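Local atomic coordinates of post-proline cleaving enzyme (Rickettsia typhi, PDB entry 4HVT), a protein that probably acts as a serine endopeptidase of the prolyl oligopeptidase family, cleaving peptides after proline residues. Residues A[140-145]-A[162-167]; A[77-82]-A[95-100]. All coordinates share one frame; numbering follows the deposited sequence.

Overall arrangement
Both contacts lie in the N-terminal beta-propeller domain, in neighbouring antiparallel sheets, consistent with successive blades of the propeller. From the N terminus, contact 2 comes first: strand 77-79 turns tightly into strand 82-87, and the chain returns along 96-101, so that the turn after 77-79 and the start of 82-87, at Tyr82, meet 96-101. It is complete before contact 1 opens. There the hairpin of strands 143-150 and 155-162 brings 162-167 back to 140-145. The two loops therefore follow in series, neither nested nor crossed. Their centres are about 13 Å apart, and they touch where the Tyr144 ring meets Trp97 and where Leu163 CD2 comes 3.6 Å from Arg99 NH1.

Contact 1 (A[140-145]-A[162-167]); sequences NPNRYL and DLEKKD
Arg143 reaches Asp162 through a side chain that bends early. Its CB starts on the face of the sheet that also carries the Asp162 side chain, and the turn at chi2 (-63°) swings the chain across toward the carboxylate. CG still stands 4.1 Å from Asp162 OD2, CD passes closer, and NE makes the salt bridge, 2.8 Å to Asp162 OD2. The N-H...O angle of 157° shows a fairly straight bond; the oxygen lies in the guanidinium plane and receives it on its anti lone pair. The two flat groups are turned 74° apart, and NE alone bonds the carboxylate directly; Arg143 NH2 stays 3.9 Å from Asp162 OD2. Beyond CZ, NH2 is linked to the same oxygen through a water, weakly on the carboxylate side, while NH1 pairs with Glu160. A second water joins Asp162 OD2 to Asn140 ND2. Beneath these side chains, Arg143 and Asp162 form an antiparallel non-hydrogen-bonded pair, where strands 143-150 and 155-162 of a propeller sheet meet at the open end of their hairpin. Just past the pair, Leu163 N donates to Asn142 O at 2.8 Å. Asp162 OD1 accepts from Lys165 N at 3.0 Å in an Asx motif, fixing the carboxylate from its other oxygen. Asn140 OD1 takes the N-H of Asn142 in an Asx turn within a type I turn. Leu163 CB approaches the edge of the Tyr144 ring, 4.5 Å from CE1.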
loop_
_atom_site.group_PDB
_atom_site.type_symbol
_atom_site.label_atom_id
_atom_site.label_comp_id
_atom_site.label_asym_id
_atom_site.label_seq_id
_atom_site.Cartn_x
_atom_site.Cartn_y
_atom_site.Cartn_z
ATOM N N ASN A 140 26.656 -2.338 -14.261
ATOM C CA ASN A 140 26.286 -2.091 -15.632
ATOM C C ASN A 140 24.882 -1.519 -15.699
ATOM O O ASN A 140 23.908 -2.264 -15.814
ATOM C CB ASN A 140 26.353 -3.348 -16.486
ATOM C CG ASN A 140 25.992 -3.056 -17.942
ATOM O OD1 ASN A 140 25.630 -1.927 -18.284
ATOM N ND2 ASN A 140 25.962 -4.087 -18.751
ATOM N N PRO A 141 24.763 -0.178 -15.675
ATOM C CA PRO A 141 23.435 0.442 -15.530
ATOM C C PRO A 141 22.545 0.330 -16.731
ATOM O O PRO A 141 21.415 0.784 -16.652
ATOM C CB PRO A 141 23.755 1.918 -15.223
ATOM C CG PRO A 141 25.137 2.104 -15.704
ATOM C CD PRO A 141 25.837 0.805 -15.514
ATOM N N ASN A 142 23.014 -0.244 -17.817
ATOM C CA ASN A 142 22.111 -0.622 -18.908
ATOM C C ASN A 142 21.224 -1.835 -18.556
ATOM O O ASN A 142 20.247 -2.107 -19.237
ATOM C CB ASN A 142 22.871 -0.933 -20.172
ATOM C CG ASN A 142 23.404 0.314 -20.860
ATOM O OD1 ASN A 142 22.880 1.421 -20.683
ATOM N ND2 ASN A 142 24.457 0.133 -21.640
ATOM N N ARG A 143 21.584 -2.571 -17.524
ATOM C CA ARG A 143 20.846 -3.803 -17.222
ATOM C C ARG A 143 19.841 -3.539 -16.120
ATOM O O ARG A 143 20.175 -2.943 -15.101
ATOM C CB ARG A 143 21.802 -4.980 -16.835
ATOM C CG ARG A 143 22.597 -5.573 -17.975
ATOM C CD ARG A 143 21.711 -6.209 -19.029
ATOM N NE ARG A 143 22.478 -6.601 -20.206
ATOM C CZ ARG A 143 23.110 -7.756 -20.388
ATOM N NH1 ARG A 143 23.105 -8.698 -19.474
ATOM N NH2 ARG A 143 23.795 -7.945 -21.507
ATOM N N TYR A 144 18.602 -4.005 -16.334
ATOM C CA TYR A 144 17.513 -3.912 -15.379
ATOM C C TYR A 144 16.914 -5.281 -15.176
ATOM O O TYR A 144 16.905 -6.077 -16.094
ATOM C CB TYR A 144 16.394 -2.987 -15.901
ATOM C CG TYR A 144 16.719 -1.518 -15.882
ATOM C CD1 TYR A 144 17.494 -0.958 -16.892
ATOM C CD2 TYR A 144 16.262 -0.688 -14.863
ATOM C CE1 TYR A 144 17.788 0.394 -16.899
ATOM C CE2 TYR A 144 16.540 0.674 -14.876
ATOM C CZ TYR A 144 17.298 1.206 -15.883
ATOM O OH TYR A 144 17.585 2.557 -15.836
ATOM N N LEU A 145 16.465 -5.583 -13.965
ATOM C CA LEU A 145 15.592 -6.739 -13.735
ATOM C C LEU A 145 14.182 -6.192 -13.669
ATOM O O LEU A 145 13.897 -5.353 -12.825
ATOM C CB LEU A 145 15.969 -7.441 -12.425
ATOM C CG LEU A 145 17.388 -7.963 -12.487
ATOM C CD1 LEU A 145 17.888 -8.235 -11.069
ATOM C CD2 LEU A 145 17.562 -9.184 -13.380
ATOM N N ASP A 162 17.760 -5.026 -21.273
ATOM C CA ASP A 162 18.899 -4.177 -21.598
ATOM C C ASP A 162 18.503 -2.847 -22.314
ATOM O O ASP A 162 17.853 -2.850 -23.351
ATOM C CB ASP A 162 19.894 -4.916 -22.438
ATOM C CG ASP A 162 21.201 -4.137 -22.599
ATOM O OD1 ASP A 162 21.238 -3.275 -23.499
ATOM O OD2 ASP A 162 22.192 -4.375 -21.835
ATOM N N LEU A 163 18.946 -1.749 -21.747
ATOM C CA LEU A 163 18.570 -0.377 -22.220
ATOM C C LEU A 163 19.155 -0.014 -23.585
ATOM O O LEU A 163 18.479 0.677 -24.379
ATOM C CB LEU A 163 18.987 0.667 -21.179
ATOM C CG LEU A 163 18.710 2.149 -21.455
ATOM C CD1 LEU A 163 17.217 2.341 -21.615
ATOM C CD2 LEU A 163 19.260 2.976 -20.308
ATOM N N GLU A 164 20.375 -0.479 -23.860
ATOM C CA GLU A 164 20.998 -0.225 -25.172
ATOM C C GLU A 164 20.222 -0.946 -26.265
ATOM O O GLU A 164 19.911 -0.359 -27.303
ATOM C CB GLU A 164 22.468 -0.626 -25.161
ATOM C CG GLU A 164 23.240 -0.329 -26.437
ATOM C CD GLU A 164 24.697 -0.737 -26.296
ATOM O OE1 GLU A 164 25.447 -0.085 -25.526
ATOM O OE2 GLU A 164 25.084 -1.736 -26.943
ATOM N N LYS A 165 19.883 -2.215 -26.016
ATOM C CA LYS A 165 19.074 -3.013 -26.936
ATOM C C LYS A 165 17.565 -2.681 -26.923
ATOM O O LYS A 165 16.850 -3.033 -27.870
ATOM C CB LYS A 165 19.266 -4.503 -26.597
ATOM N N LYS A 166 17.091 -2.029 -25.849
ATOM C CA LYS A 166 15.639 -1.826 -25.583
ATOM C C LYS A 166 14.856 -3.128 -25.729
ATOM O O LYS A 166 13.788 -3.197 -26.348
ATOM C CB LYS A 166 15.063 -0.708 -26.457
ATOM C CG LYS A 166 15.345 0.668 -25.869
ATOM C CD LYS A 166 15.274 1.763 -26.923
ATOM C CE LYS A 166 13.860 2.067 -27.358
ATOM N NZ LYS A 166 13.853 3.345 -28.166
ATOM N N ASP A 167 15.415 -4.187 -25.147
ATOM C CA ASP A 167 14.804 -5.513 -25.228
ATOM C C ASP A 167 15.300 -6.395 -24.105
ATOM O O ASP A 167 16.337 -6.106 -23.486
ATOM C CB ASP A 167 15.160 -6.182 -26.580
ATOM C CG ASP A 167 14.191 -7.280 -26.978
ATOM O OD1 ASP A 167 13.148 -7.478 -26.354
ATOM O OD2 ASP A 167 14.474 -7.967 -27.979
HETATM O O HOH W 1 24.825 -3.518 -21.517
HETATM O O HOH W 2 23.686 -6.509 -23.982
#

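Contact 2 (A[77-82]-A[95-100]); sequences VIRKGY and GLWRRT
Tyr82 and Arg99 lie face to face. The guanidinium of Arg99 rests flat on the phenol ring, the planes 2° apart and the centres separated by 3.6 Å, and CZ sits over the ring face, close to its normal, giving a cation-pi stack. Overlap runs the length of the ring: CD lies near Tyr82 CD2, NH1 lies over the middle of the ring, and NH2 stands 3.7 Å from Tyr82 OH. Arg99 extends from CG to NE, having left its backbone with CG between N and the carbonyl carbon (chi1 70°), and this straight chain carries the charged group over the ring. Glu113 takes NE in a salt bridge and Tyr84 OH bonds NH1, which should restrain the guanidinium's rotation. Arg79 meets Trp97 differently, edge to edge: NH2 comes 4.0 Å from CZ2, with the planes 24° apart, while NH1 bonds Tyr404 OH. Along the backbone, Tyr82 CA lies 3.3 Å from Thr100 O, a bent CA-H...O contact. Tyr82 ends a type I' turn that begins at Arg79, closed by backbone bonds both ways between them; the strands follow in the order 77-79, 82-87, 96-101, 113-117, a four-stranded antiparallel sheet as in a beta-propeller blade.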
loop_
_atom_site.group_PDB
_atom_site.type_symbol
_atom_site.label_atom_id
_atom_site.label_comp_id
_atom_site.label_asym_id
_atom_site.label_seq_id
_atom_site.Cartn_x
_atom_site.Cartn_y
_atom_site.Cartn_z
ATOM N N VAL A 77 10.693 9.415 -11.699
ATOM C CA VAL A 77 11.944 9.317 -10.935
ATOM C C VAL A 77 13.104 9.636 -11.907
ATOM O O VAL A 77 13.120 9.187 -13.069
ATOM C CB VAL A 77 12.101 7.925 -10.279
ATOM C CG1 VAL A 77 12.198 6.855 -11.288
ATOM C CG2 VAL A 77 13.332 7.878 -9.432
ATOM N N ILE A 78 14.080 10.424 -11.439
ATOM C CA ILE A 78 15.249 10.785 -12.198
ATOM C C ILE A 78 16.389 9.777 -11.993
ATOM O O ILE A 78 16.800 9.503 -10.852
ATOM C CB ILE A 78 15.785 12.148 -11.764
ATOM C CG1 ILE A 78 14.726 13.245 -12.135
ATOM C CG2 ILE A 78 17.157 12.426 -12.391
ATOM C CD1 ILE A 78 14.974 14.650 -11.597
ATOM N N ARG A 79 16.886 9.269 -13.109
ATOM C CA ARG A 79 18.148 8.548 -13.183
ATOM C C ARG A 79 18.960 8.969 -14.403
ATOM O O ARG A 79 18.469 8.964 -15.541
ATOM C CB ARG A 79 17.922 7.017 -13.220
ATOM C CG ARG A 79 17.355 6.386 -11.963
ATOM C CD ARG A 79 17.535 4.873 -11.970
ATOM N NE ARG A 79 16.801 4.275 -13.076
ATOM C CZ ARG A 79 15.473 4.106 -13.071
ATOM N NH1 ARG A 79 14.728 4.493 -12.051
ATOM N NH2 ARG A 79 14.879 3.560 -14.108
ATOM N N LYS A 80 20.200 9.382 -14.147
ATOM C CA LYS A 80 21.206 9.692 -15.165
ATOM C C LYS A 80 20.654 10.550 -16.304
ATOM O O LYS A 80 20.771 10.221 -17.475
ATOM C CB LYS A 80 21.889 8.424 -15.670
ATOM C CG LYS A 80 22.584 7.645 -14.545
ATOM C CD LYS A 80 23.365 6.464 -15.075
ATOM C CE LYS A 80 24.016 5.649 -13.946
ATOM N NZ LYS A 80 23.034 5.198 -12.930
ATOM N N GLY A 81 20.002 11.639 -15.904
ATOM C CA GLY A 81 19.559 12.696 -16.847
ATOM C C GLY A 81 18.202 12.467 -17.485
ATOM O O GLY A 81 17.777 13.235 -18.363
ATOM N N TYR A 82 17.535 11.383 -17.095
ATOM C CA TYR A 82 16.203 11.042 -17.615
ATOM C C TYR A 82 15.217 10.903 -16.483
ATOM O O TYR A 82 15.567 10.460 -15.390
ATOM C CB TYR A 82 16.251 9.687 -18.367
ATOM C CG TYR A 82 16.898 9.726 -19.688
ATOM C CD1 TYR A 82 18.264 9.627 -19.795
ATOM C CD2 TYR A 82 16.159 9.853 -20.855
ATOM C CE1 TYR A 82 18.892 9.675 -21.015
ATOM C CE2 TYR A 82 16.784 9.886 -22.095
ATOM C CZ TYR A 82 18.151 9.798 -22.157
ATOM O OH TYR A 82 18.793 9.843 -23.379
ATOM N N GLY A 95 -0.032 -0.869 -19.798
ATOM C CA GLY A 95 0.867 0.270 -19.586
ATOM C C GLY A 95 2.207 0.271 -20.308
ATOM O O GLY A 95 2.663 -0.756 -20.838
ATOM N N LEU A 96 2.843 1.443 -20.272
ATOM C CA LEU A 96 4.099 1.729 -20.910
ATOM C C LEU A 96 5.095 2.175 -19.862
ATOM O O LEU A 96 4.855 3.140 -19.143
ATOM C CB LEU A 96 3.935 2.914 -21.875
ATOM C CG LEU A 96 2.960 2.720 -23.034
ATOM C CD1 LEU A 96 2.842 4.015 -23.830
ATOM C CD2 LEU A 96 3.333 1.542 -23.914
ATOM N N TRP A 97 6.236 1.499 -19.798
ATOM C CA TRP A 97 7.383 2.026 -19.083
ATOM C C TRP A 97 8.227 2.853 -20.059
ATOM O O TRP A 97 8.577 2.397 -21.148
ATOM C CB TRP A 97 8.174 0.894 -18.448
ATOM C CG TRP A 97 9.379 1.309 -17.625
ATOM C CD1 TRP A 97 9.400 2.144 -16.554
ATOM C CD2 TRP A 97 10.715 0.793 -17.764
ATOM N NE1 TRP A 97 10.693 2.254 -16.057
ATOM C CE2 TRP A 97 11.505 1.396 -16.753
ATOM C CE3 TRP A 97 11.321 -0.127 -18.652
ATOM C CZ2 TRP A 97 12.878 1.146 -16.626
ATOM C CZ3 TRP A 97 12.665 -0.383 -18.523
ATOM C CH2 TRP A 97 13.435 0.230 -17.494
ATOM N N ARG A 98 8.444 4.116 -19.685
ATOM C CA ARG A 98 8.960 5.117 -20.626
ATOM C C ARG A 98 9.825 6.182 -19.936
ATOM O O ARG A 98 9.902 6.251 -18.690
ATOM C CB ARG A 98 7.809 5.731 -21.424
ATOM C CG ARG A 98 6.834 6.470 -20.584
ATOM C CD ARG A 98 5.628 6.988 -21.398
ATOM N NE ARG A 98 4.978 7.932 -20.550
ATOM C CZ ARG A 98 4.021 8.777 -20.929
ATOM N NH1 ARG A 98 3.567 8.761 -22.176
ATOM N NH2 ARG A 98 3.502 9.610 -20.037
ATOM N N ARG A 99 10.596 6.887 -20.747
ATOM C CA ARG A 99 11.485 7.909 -20.215
ATOM C C ARG A 99 11.627 9.131 -21.116
ATOM O O ARG A 99 11.407 9.081 -22.342
ATOM C CB ARG A 99 12.873 7.324 -19.918
ATOM C CG ARG A 99 13.654 6.971 -21.144
ATOM C CD ARG A 99 15.037 6.462 -20.798
ATOM N NE ARG A 99 15.859 6.382 -21.984
ATOM C CZ ARG A 99 17.181 6.268 -21.935
ATOM N NH1 ARG A 99 17.774 6.175 -20.765
ATOM N NH2 ARG A 99 17.881 6.244 -23.043
ATOM N N THR A 100 12.052 10.217 -20.487
ATOM C CA THR A 100 12.354 11.450 -21.223
ATOM C C THR A 100 13.471 12.212 -20.534
ATOM O O THR A 100 13.639 12.171 -19.293
ATOM C CB THR A 100 11.098 12.339 -21.373
ATOM O OG1 THR A 100 11.256 13.249 -22.466
ATOM C CG2 THR A 100 10.828 13.126 -20.141
#